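Local coordinates for protein uncharacterized peptidase Lmo0363 (Listeria monocytogenes, PDB 3L4E) that probably acts as a serine-type peptidase of the S51 (peptidase E-like) family, cleaving peptide bonds with a serine nucleophile, at residues N4-S9 with L115-S120; K12-L17 with H190-I195; A121-T126 with F156-H161; T31-A36 with D81-T86. All coordinates share one frame; numbering follows the deposited sequence.

Contact 1: residues N4-S9 with L115-S120; sequences NLFLTS and LYIGES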
# COMPACT_ATOMS: atom_id res chain seq x y z
N ASN A 4 -0.13 9.84 -8.42
CA ASN A 4 0.28 8.66 -9.18
C ASN A 4 0.35 7.47 -8.23
O ASN A 4 1.26 7.39 -7.41
CB ASN A 4 1.65 8.90 -9.82
CG ASN A 4 1.64 10.06 -10.79
OD1 ASN A 4 1.19 9.94 -11.91
ND2 ASN A 4 2.14 11.21 -10.34
N LEU A 5 -0.62 6.57 -8.34
CA LEU A 5 -0.74 5.44 -7.43
C LEU A 5 -0.93 4.16 -8.20
O LEU A 5 -1.64 4.14 -9.22
CB LEU A 5 -1.93 5.61 -6.49
CG LEU A 5 -2.26 7.00 -5.93
CD1 LEU A 5 -3.57 6.94 -5.13
CD2 LEU A 5 -1.12 7.51 -5.08
N PHE A 6 -0.32 3.08 -7.72
CA PHE A 6 -0.56 1.74 -8.24
C PHE A 6 -0.99 0.90 -7.05
O PHE A 6 -0.20 0.69 -6.14
CB PHE A 6 0.75 1.21 -8.84
CG PHE A 6 0.65 -0.18 -9.40
CD1 PHE A 6 0.33 -0.38 -10.74
CD2 PHE A 6 0.90 -1.29 -8.61
CE1 PHE A 6 0.26 -1.66 -11.28
CE2 PHE A 6 0.83 -2.59 -9.14
CZ PHE A 6 0.51 -2.76 -10.47
N LEU A 7 -2.25 0.45 -7.05
CA LEU A 7 -2.78 -0.30 -5.91
C LEU A 7 -2.99 -1.76 -6.28
O LEU A 7 -3.46 -2.07 -7.37
CB LEU A 7 -4.10 0.33 -5.42
CG LEU A 7 -4.06 1.83 -5.15
CD1 LEU A 7 -5.41 2.36 -4.63
CD2 LEU A 7 -2.94 2.16 -4.17
N THR A 8 -2.65 -2.66 -5.37
CA THR A 8 -2.65 -4.09 -5.66
C THR A 8 -2.99 -4.88 -4.40
O THR A 8 -2.82 -4.38 -3.29
CB THR A 8 -1.27 -4.52 -6.24
OG1 THR A 8 -1.23 -5.94 -6.43
CG2 THR A 8 -0.14 -4.12 -5.31
N SER A 9 -3.47 -6.11 -4.56
CA SER A 9 -3.64 -7.05 -3.45
C SER A 9 -2.36 -7.83 -3.19
O SER A 9 -2.12 -8.31 -2.09
CB SER A 9 -4.75 -8.05 -3.75
OG SER A 9 -5.98 -7.43 -4.05
N LEU A 115 5.58 8.40 -7.34
CA LEU A 115 4.75 7.20 -7.48
C LEU A 115 4.64 6.43 -6.17
O LEU A 115 5.65 6.09 -5.55
CB LEU A 115 5.32 6.29 -8.57
CG LEU A 115 4.67 4.91 -8.72
CD1 LEU A 115 3.20 5.04 -9.08
CD2 LEU A 115 5.41 4.07 -9.75
N TYR A 116 3.40 6.16 -5.77
CA TYR A 116 3.09 5.37 -4.58
C TYR A 116 2.55 4.00 -4.99
O TYR A 116 1.56 3.91 -5.74
CB TYR A 116 2.06 6.11 -3.72
CG TYR A 116 1.62 5.36 -2.48
CD1 TYR A 116 2.29 5.53 -1.27
CD2 TYR A 116 0.52 4.50 -2.51
CE1 TYR A 116 1.89 4.85 -0.13
CE2 TYR A 116 0.12 3.81 -1.37
CZ TYR A 116 0.81 4.00 -0.18
OH TYR A 116 0.44 3.33 0.96
N ILE A 117 3.20 2.95 -4.51
CA ILE A 117 2.75 1.58 -4.76
C ILE A 117 2.23 1.03 -3.44
O ILE A 117 2.97 0.95 -2.45
CB ILE A 117 3.89 0.68 -5.26
CG1 ILE A 117 4.53 1.26 -6.53
CG2 ILE A 117 3.38 -0.76 -5.48
CD1 ILE A 117 5.91 0.66 -6.82
N GLY A 118 0.95 0.68 -3.41
CA GLY A 118 0.34 0.19 -2.19
C GLY A 118 -0.19 -1.21 -2.32
O GLY A 118 -1.08 -1.46 -3.14
N GLU A 119 0.34 -2.13 -1.50
CA GLU A 119 -0.07 -3.53 -1.53
C GLU A 119 -0.93 -3.89 -0.33
O GLU A 119 -0.48 -3.76 0.81
CB GLU A 119 1.15 -4.44 -1.53
CG GLU A 119 0.80 -5.91 -1.43
CD GLU A 119 2.03 -6.78 -1.33
OE1 GLU A 119 2.34 -7.45 -2.33
OE2 GLU A 119 2.70 -6.77 -0.28
N SER A 120 -2.14 -4.35 -0.60
CA SER A 120 -3.09 -4.74 0.45
C SER A 120 -3.22 -3.63 1.50
O SER A 120 -3.77 -2.58 1.21
CB SER A 120 -2.70 -6.08 1.05
OG SER A 120 -2.89 -7.11 0.10

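Contact 2: residues K12-L17 with H190-I195; sequences KDVVPL and HEAIFI. With SO4 (sulfate ion), chain B.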
# COMPACT_ATOMS: atom_id res chain seq x y z
N LYS A 12 3.42 -9.32 -6.29
CA LYS A 12 4.09 -10.37 -7.03
C LYS A 12 3.18 -11.02 -8.07
O LYS A 12 3.67 -11.66 -9.00
CB LYS A 12 4.69 -11.43 -6.08
CG LYS A 12 3.69 -12.22 -5.26
CD LYS A 12 3.18 -13.44 -6.01
CE LYS A 12 2.36 -14.34 -5.10
NZ LYS A 12 1.95 -15.60 -5.79
N ASP A 13 1.87 -10.82 -7.94
CA ASP A 13 0.91 -11.42 -8.87
C ASP A 13 0.59 -10.50 -10.05
O ASP A 13 -0.04 -10.92 -11.02
CB ASP A 13 -0.39 -11.78 -8.15
CG ASP A 13 -0.29 -13.06 -7.35
OD1 ASP A 13 0.59 -13.90 -7.65
OD2 ASP A 13 -1.10 -13.23 -6.42
N VAL A 14 1.03 -9.24 -9.98
CA VAL A 14 0.69 -8.28 -11.04
C VAL A 14 1.89 -7.48 -11.55
O VAL A 14 1.74 -6.34 -12.03
CB VAL A 14 -0.41 -7.29 -10.58
CG1 VAL A 14 -1.71 -8.02 -10.30
CG2 VAL A 14 0.04 -6.50 -9.35
N VAL A 15 3.08 -8.07 -11.48
CA VAL A 15 4.28 -7.39 -11.96
C VAL A 15 4.13 -6.85 -13.39
O VAL A 15 4.50 -5.69 -13.64
CB VAL A 15 5.54 -8.27 -11.80
CG1 VAL A 15 6.76 -7.58 -12.41
CG2 VAL A 15 5.76 -8.59 -10.33
N PRO A 16 3.59 -7.64 -14.32
CA PRO A 16 3.44 -7.09 -15.68
C PRO A 16 2.50 -5.89 -15.75
O PRO A 16 2.69 -5.04 -16.62
CB PRO A 16 2.86 -8.27 -16.49
CG PRO A 16 3.30 -9.49 -15.74
CD PRO A 16 3.26 -9.08 -14.28
N LEU A 17 1.50 -5.80 -14.88
CA LEU A 17 0.65 -4.62 -14.88
C LEU A 17 1.44 -3.41 -14.41
O LEU A 17 1.24 -2.30 -14.90
CB LEU A 17 -0.59 -4.82 -14.00
CG LEU A 17 -1.49 -5.99 -14.43
CD1 LEU A 17 -2.75 -6.03 -13.57
CD2 LEU A 17 -1.86 -5.91 -15.92
N HIS A 190 -5.22 -10.76 -8.77
CA HIS A 190 -4.61 -10.49 -10.07
C HIS A 190 -5.12 -9.21 -10.73
O HIS A 190 -4.98 -9.03 -11.94
CB HIS A 190 -4.72 -11.70 -10.98
CG HIS A 190 -3.94 -12.88 -10.49
ND1 HIS A 190 -4.44 -13.76 -9.56
CD2 HIS A 190 -2.69 -13.31 -10.78
CE1 HIS A 190 -3.54 -14.69 -9.31
NE2 HIS A 190 -2.47 -14.44 -10.04
N GLU A 191 -5.71 -8.33 -9.92
CA GLU A 191 -6.12 -7.01 -10.38
C GLU A 191 -5.24 -5.92 -9.77
O GLU A 191 -4.74 -6.07 -8.65
CB GLU A 191 -7.59 -6.73 -10.01
CG GLU A 191 -8.63 -7.34 -10.95
CD GLU A 191 -10.06 -7.11 -10.48
OE1 GLU A 191 -10.28 -7.08 -9.25
OE2 GLU A 191 -10.97 -6.96 -11.33
N ALA A 192 -5.05 -4.83 -10.50
CA ALA A 192 -4.39 -3.66 -9.97
C ALA A 192 -5.22 -2.44 -10.36
O ALA A 192 -5.98 -2.49 -11.33
CB ALA A 192 -2.97 -3.55 -10.49
N ILE A 193 -5.09 -1.37 -9.59
CA ILE A 193 -5.74 -0.10 -9.93
C ILE A 193 -4.66 0.90 -10.32
O ILE A 193 -3.75 1.19 -9.52
CB ILE A 193 -6.58 0.47 -8.76
CG1 ILE A 193 -7.45 -0.61 -8.11
CG2 ILE A 193 -7.44 1.63 -9.27
CD1 ILE A 193 -8.13 -0.16 -6.83
N PHE A 194 -4.76 1.39 -11.55
CA PHE A 194 -3.86 2.41 -12.09
C PHE A 194 -4.49 3.76 -11.79
O PHE A 194 -5.62 4.03 -12.23
CB PHE A 194 -3.77 2.32 -13.61
CG PHE A 194 -3.06 1.10 -14.16
CD1 PHE A 194 -2.71 0.03 -13.36
CD2 PHE A 194 -2.78 1.03 -15.51
CE1 PHE A 194 -2.07 -1.08 -13.90
CE2 PHE A 194 -2.14 -0.07 -16.05
CZ PHE A 194 -1.78 -1.12 -15.24
N ILE A 195 -3.78 4.61 -11.07
CA ILE A 195 -4.28 5.95 -10.77
C ILE A 195 -3.29 7.02 -11.22
O ILE A 195 -2.16 7.09 -10.74
CB ILE A 195 -4.62 6.12 -9.28
CG1 ILE A 195 -5.74 5.15 -8.90
CG2 ILE A 195 -5.03 7.56 -9.00
CD1 ILE A 195 -5.83 4.84 -7.43
S SO4 B . -8.09 -13.45 -9.58
O1 SO4 B . -6.98 -13.44 -8.63
O2 SO4 B . -7.84 -14.47 -10.60
O3 SO4 B . -9.33 -13.74 -8.88
O4 SO4 B . -8.19 -12.15 -10.22
O HOH W 1 -0.05 -15.65 -10.14

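Contact 3: residues A121-T126 with F156-H161; sequences AGAVIT and FSTLPH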
# COMPACT_ATOMS: atom_id res chain seq x y z
N ALA A 121 -2.72 -3.86 2.71
CA ALA A 121 -2.72 -2.80 3.74
C ALA A 121 -2.26 -1.44 3.17
O ALA A 121 -2.82 -0.39 3.50
CB ALA A 121 -1.83 -3.18 4.92
N GLY A 122 -1.26 -1.47 2.30
CA GLY A 122 -0.73 -0.25 1.71
C GLY A 122 -1.70 0.40 0.73
O GLY A 122 -1.64 1.61 0.49
N ALA A 123 -2.59 -0.41 0.16
CA ALA A 123 -3.70 0.12 -0.63
C ALA A 123 -4.85 0.60 0.25
O ALA A 123 -5.47 1.64 -0.01
CB ALA A 123 -4.22 -0.93 -1.62
N VAL A 124 -5.15 -0.16 1.30
CA VAL A 124 -6.26 0.19 2.17
C VAL A 124 -6.07 1.59 2.78
O VAL A 124 -7.04 2.35 2.90
CB VAL A 124 -6.50 -0.88 3.26
CG1 VAL A 124 -7.55 -0.43 4.27
CG2 VAL A 124 -6.91 -2.20 2.62
N ILE A 125 -4.84 1.94 3.15
CA ILE A 125 -4.62 3.26 3.78
C ILE A 125 -4.80 4.46 2.84
O ILE A 125 -4.78 5.61 3.30
CB ILE A 125 -3.26 3.38 4.53
CG1 ILE A 125 -2.08 3.23 3.57
CG2 ILE A 125 -3.16 2.37 5.67
CD1 ILE A 125 -0.76 3.66 4.20
N THR A 126 -4.98 4.21 1.54
CA THR A 126 -5.29 5.32 0.62
C THR A 126 -6.74 5.78 0.75
O THR A 126 -7.09 6.86 0.28
CB THR A 126 -5.01 4.97 -0.86
OG1 THR A 126 -5.92 3.95 -1.30
CG2 THR A 126 -3.58 4.51 -1.07
N PHE A 156 -12.62 6.29 -2.73
CA PHE A 156 -13.02 4.90 -2.61
C PHE A 156 -12.20 4.08 -1.60
O PHE A 156 -11.08 4.46 -1.23
CB PHE A 156 -13.08 4.21 -3.98
CG PHE A 156 -11.76 4.16 -4.71
CD1 PHE A 156 -10.84 3.14 -4.45
CD2 PHE A 156 -11.44 5.11 -5.66
CE1 PHE A 156 -9.64 3.09 -5.14
CE2 PHE A 156 -10.23 5.06 -6.35
CZ PHE A 156 -9.33 4.05 -6.08
N SER A 157 -12.78 2.96 -1.17
CA SER A 157 -12.18 2.09 -0.16
C SER A 157 -11.76 0.75 -0.76
O SER A 157 -12.58 -0.16 -0.93
CB SER A 157 -13.16 1.86 0.99
OG SER A 157 -13.52 3.09 1.59
N THR A 158 -10.47 0.63 -1.07
CA THR A 158 -9.96 -0.55 -1.74
C THR A 158 -10.08 -1.78 -0.86
O THR A 158 -9.69 -1.76 0.31
CB THR A 158 -8.50 -0.36 -2.17
OG1 THR A 158 -8.41 0.82 -2.99
CG2 THR A 158 -8.00 -1.56 -2.95
N LEU A 159 -10.63 -2.85 -1.42
CA LEU A 159 -10.82 -4.10 -0.69
C LEU A 159 -10.01 -5.20 -1.36
O LEU A 159 -10.42 -5.74 -2.39
CB LEU A 159 -12.30 -4.47 -0.65
CG LEU A 159 -12.66 -5.73 0.13
CD1 LEU A 159 -12.21 -5.61 1.58
CD2 LEU A 159 -14.16 -5.96 0.06
N PRO A 160 -8.85 -5.53 -0.79
CA PRO A 160 -7.95 -6.46 -1.48
C PRO A 160 -8.31 -7.92 -1.25
O PRO A 160 -9.07 -8.25 -0.33
CB PRO A 160 -6.58 -6.15 -0.86
CG PRO A 160 -6.92 -5.71 0.53
CD PRO A 160 -8.26 -5.00 0.45
N HIS A 161 -7.75 -8.79 -2.09
CA HIS A 161 -8.04 -10.22 -2.08
C HIS A 161 -9.53 -10.50 -2.31
O HIS A 161 -10.04 -11.50 -1.80
CB HIS A 161 -7.57 -10.88 -0.77
CG HIS A 161 -6.20 -10.47 -0.31
ND1 HIS A 161 -5.07 -10.70 -1.05
CD2 HIS A 161 -5.79 -9.86 0.83
CE1 HIS A 161 -4.01 -10.25 -0.40
NE2 HIS A 161 -4.42 -9.73 0.75
O HOH W 2 -8.67 3.08 -1.32

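Contact 4: residues T31-A36 with D81-T86; sequences TFIPTA and DFIYVT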
# COMPACT_ATOMS: atom_id res chain seq x y z
N THR A 31 11.70 3.55 -1.92
CA THR A 31 11.57 3.48 -0.47
C THR A 31 10.56 2.38 -0.18
O THR A 31 9.38 2.52 -0.50
CB THR A 31 11.06 4.81 0.13
OG1 THR A 31 12.01 5.85 -0.13
CG2 THR A 31 10.87 4.68 1.63
N PHE A 32 11.05 1.29 0.41
CA PHE A 32 10.28 0.06 0.60
C PHE A 32 9.92 -0.03 2.08
O PHE A 32 10.80 -0.19 2.92
CB PHE A 32 11.18 -1.11 0.17
CG PHE A 32 10.55 -2.47 0.25
CD1 PHE A 32 9.82 -2.97 -0.82
CD2 PHE A 32 10.77 -3.29 1.36
CE1 PHE A 32 9.27 -4.26 -0.77
CE2 PHE A 32 10.22 -4.57 1.42
CZ PHE A 32 9.47 -5.06 0.35
N ILE A 33 8.62 0.09 2.38
CA ILE A 33 8.13 0.15 3.75
C ILE A 33 7.39 -1.14 4.13
O ILE A 33 6.27 -1.36 3.69
CB ILE A 33 7.19 1.36 3.94
CG1 ILE A 33 7.94 2.66 3.64
CG2 ILE A 33 6.59 1.37 5.35
CD1 ILE A 33 7.03 3.87 3.50
N PRO A 34 8.04 -2.01 4.92
CA PRO A 34 7.45 -3.30 5.30
C PRO A 34 6.78 -3.27 6.68
O PRO A 34 6.43 -4.32 7.22
CB PRO A 34 8.67 -4.22 5.34
CG PRO A 34 9.76 -3.32 5.86
CD PRO A 34 9.47 -1.93 5.29
N THR A 35 6.60 -2.08 7.23
CA THR A 35 6.08 -1.90 8.59
C THR A 35 4.81 -2.70 8.91
O THR A 35 4.69 -3.27 9.99
CB THR A 35 5.84 -0.42 8.87
OG1 THR A 35 7.06 0.30 8.63
CG2 THR A 35 5.37 -0.18 10.30
N ALA A 36 3.85 -2.73 7.99
CA ALA A 36 2.60 -3.43 8.25
C ALA A 36 2.85 -4.90 8.55
O ALA A 36 2.14 -5.53 9.35
CB ALA A 36 1.65 -3.28 7.05
N ASP A 81 12.85 7.54 -5.77
CA ASP A 81 11.90 7.82 -6.84
C ASP A 81 10.49 7.36 -6.53
O ASP A 81 9.52 8.06 -6.85
CB ASP A 81 12.38 7.15 -8.13
CG ASP A 81 13.73 7.67 -8.58
OD1 ASP A 81 13.84 8.89 -8.80
OD2 ASP A 81 14.68 6.87 -8.70
N PHE A 82 10.37 6.19 -5.90
CA PHE A 82 9.07 5.58 -5.64
C PHE A 82 8.90 5.29 -4.16
O PHE A 82 9.88 5.19 -3.43
CB PHE A 82 8.92 4.26 -6.39
CG PHE A 82 9.16 4.36 -7.88
CD1 PHE A 82 8.86 5.52 -8.57
CD2 PHE A 82 9.67 3.28 -8.58
CE1 PHE A 82 9.08 5.60 -9.93
CE2 PHE A 82 9.88 3.36 -9.94
CZ PHE A 82 9.59 4.51 -10.61
N ILE A 83 7.64 5.16 -3.74
CA ILE A 83 7.32 4.71 -2.39
C ILE A 83 6.53 3.41 -2.52
O ILE A 83 5.58 3.35 -3.29
CB ILE A 83 6.45 5.76 -1.63
CG1 ILE A 83 7.18 7.10 -1.55
CG2 ILE A 83 6.08 5.26 -0.23
CD1 ILE A 83 6.27 8.28 -1.21
N TYR A 84 6.93 2.37 -1.80
CA TYR A 84 6.25 1.07 -1.86
C TYR A 84 5.91 0.64 -0.45
O TYR A 84 6.78 0.60 0.42
CB TYR A 84 7.18 0.04 -2.50
CG TYR A 84 6.66 -1.38 -2.63
CD1 TYR A 84 6.50 -2.20 -1.51
CD2 TYR A 84 6.37 -1.91 -3.89
CE1 TYR A 84 6.06 -3.51 -1.64
CE2 TYR A 84 5.92 -3.21 -4.03
CZ TYR A 84 5.77 -4.01 -2.90
OH TYR A 84 5.32 -5.30 -3.06
N VAL A 85 4.64 0.30 -0.23
CA VAL A 85 4.18 -0.12 1.09
C VAL A 85 3.65 -1.54 1.01
O VAL A 85 2.69 -1.81 0.29
CB VAL A 85 3.10 0.84 1.63
CG1 VAL A 85 2.57 0.36 2.99
CG2 VAL A 85 3.66 2.26 1.74
N THR A 86 4.30 -2.46 1.74
CA THR A 86 3.92 -3.87 1.71
C THR A 86 2.61 -4.11 2.43
O THR A 86 2.16 -3.28 3.23
CB THR A 86 4.97 -4.78 2.39
OG1 THR A 86 4.84 -4.66 3.82
CG2 THR A 86 6.40 -4.44 1.96
O HOH W 3 10.67 7.69 -1.62
O HOH W 4 3.90 -1.91 5.25

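Contact 1: residues N4-S9 with L115-S120
S120 N donates a hydrogen bond to T8 O at 2.8 Å. In one of its two conformers S120 OG also points to S9 O, so that bond is doubtful. Before this end, N4-S9 and L115-S120 run as parallel neighbouring strands. Y116 N, F6 N, G118 N and T8 N bond in turn to N4 O, Y116 O, F6 O and G118 O. With CG anti to the backbone N (chi1 178°), the Y116 ring stands out on the face of L5 and L7. There L5 CD2 rests on Y116 CB at 3.7 Å, while L7 CD2 comes to the ring edge. G118 brings no side chain to this face. On the other face, F6 CD2 meets I117 CG2 at 4.0 Å, and T8 CG2 lies 4.0 Å from E119 CB. The second shell fixes the polar ends. Y116 OH bonds to G122 O, S9 OG to H161 N, and the E119 carboxylate to F11 N and G87 N. S120 has phi 50° and psi -110°, a strained turn between strand 115-119 and helix 121-124, consistent with a nucleophile elbow. S120 and H161 are probably residues of the charge relay. The backbone bond to T8 O ties S120 to the end of strand 4-8 whichever way its hydroxyl turns.

Contact 2: residues K12-L17 with H190-I195
D13 lies over one face of the H190 imidazole. Its CB sits 4.1 Å from the ring centroid, a CH-pi contact, and its carboxylate is stacked on the ring at 18° between planes. This end is partly exposed and is bridged by water. One water is hydrogen-bonded to H190 NE2 at 2.7 Å and also donates to D13 OD1. K12 NZ forms a salt bridge with D13 OD1 at 2.9 Å, meeting it on the syn side. OD1 is thus held by both the ammonium and the bridging water. At another point on the imidazole edge, H190 ND1 donates to sulfate O1 at 2.7 Å and 170°, in the ring plane. S188, R204 and N164 also hold this sulfate, which probably comes from the crystallisation liquor. The contact packs the start of helix 15-21 against the antiparallel strand 191-196, next to strand 4-8 in the mixed central sheet. V14 is the N-cap residue of that helix. The other end is buried and apolar. V14 CG1 presses on H190 C at 3.6 Å. Its chi1 of -64° turns CG1 away from its own carbonyl carbon and onto the H190 backbone. L17 CD1 meets A192 CB at 4.0 Å, and L17 CB meets F194 CE1 at the same distance. The F194 ring also comes close to the backbone, with CZ 3.3 Å from L17 O. F6 packs against both V14 and A192, and F21 meets the F194 ring from further along the helix.

Contact 3: residues A121-T126 with F156-H161
V124 CG2 touches P160 CD at 3.8 Å, joining the short helix after the probable nucleophile elbow to the segment that leads into H161. G122 belongs to the GxSxG pattern of that elbow, and H161 is a charge-relay residue by similarity. The direct contacts are van der Waals. V124 and P160 cross at about a right angle, and the same V124 CG2 lies 3.6 Å from T158 O. With CG1 of V124 anti to the backbone N (chi1 173°), CG2 falls beside that N and faces T158 and P160. A123 CB meets T158 CG2 at 4.1 Å. L7 of the central sheet packs on A123, T126 and T158. The polar link runs through water. One water donates to T126 OG1 and to F156 O, and accepts from T158 N at 3.1 Å. Groups of both segments thus share it. Outside partners fix the ends: T158 O accepts from Y132 OH, and H161 ND1 pairs with N189. F167 stacks on the H161 ring. The last group of bonds lies inside 121-126. I125 N bonds to A121 O, and T126 N bonds to A123 O. A second donor reaches that A123 carbonyl: T126 OG1, at 2.7 Å from A123 O, lies in the carbonyl plane with a C=O...O angle of 155°.

Contact 4: residues T31-A36 with D81-T86
F82 O accepts from T31 N at 2.9 Å, a bond between two parallel strands. A water bonds to T31 OG1 at 2.7 Å, and the direct protein partner of that hydroxyl is N80. I83 pairs with T31 across the strands, and its CG2 lies beside I33 CD1. Y84 is bonded from both ends of its backbone: its N donates to T31 O, and its O takes I33 N at 2.7 Å. Its ring lies beside the F32 ring, pointing the same way. The planes are 20° apart but slid, so overlap is slight and the centroids are 5.0 Å apart. Both side chains have CG anti to the backbone N, chi1 179° and -178°, which carries the rings out together on one face. CE1 of F32 and CE1 of Y84 come to 3.4 Å. V85 returns to the other face, where CG2 meets I33 CD1 at 4.1 Å. T86 follows the strand. Its N bonds to I33 O, and its CG2 packs at 3.5 Å from F32 CZ and lies at the edge of the Y84 ring. A second water joins I33 O, T86 O and A36 N, linking the loops that follow the two strands. Strand 82-85 lies between 29-33 and 115-119 in the parallel part of the sheet. Helix 44-55 covers the F32 and Y84 face, and L93 of helix 90-100 lies against V85 and A36.

Contacts 1 and 4 are buried parallel strand pairs of one sheet. Strand 115-119 bonds to strand 82-85 through I83 and V85, which joins them. Contact 2 shares that sheet through strand 191-196, beside strand 4-8, but its D13 and H190 end is partly exposed. Contact 3, also buried, lies off the seven-stranded sheet, with a short helix against strand 157-159. Backbone bonds dominate contacts 1 and 4, with water only a supplement in contact 4. No direct hydrogen bond joins the segments of contacts 2 and 3, whose polar links pass through water. Contacts 1 and 3 meet at the probable active site, where S120 and H161 approach each other. Contact 3 also touches contact 4.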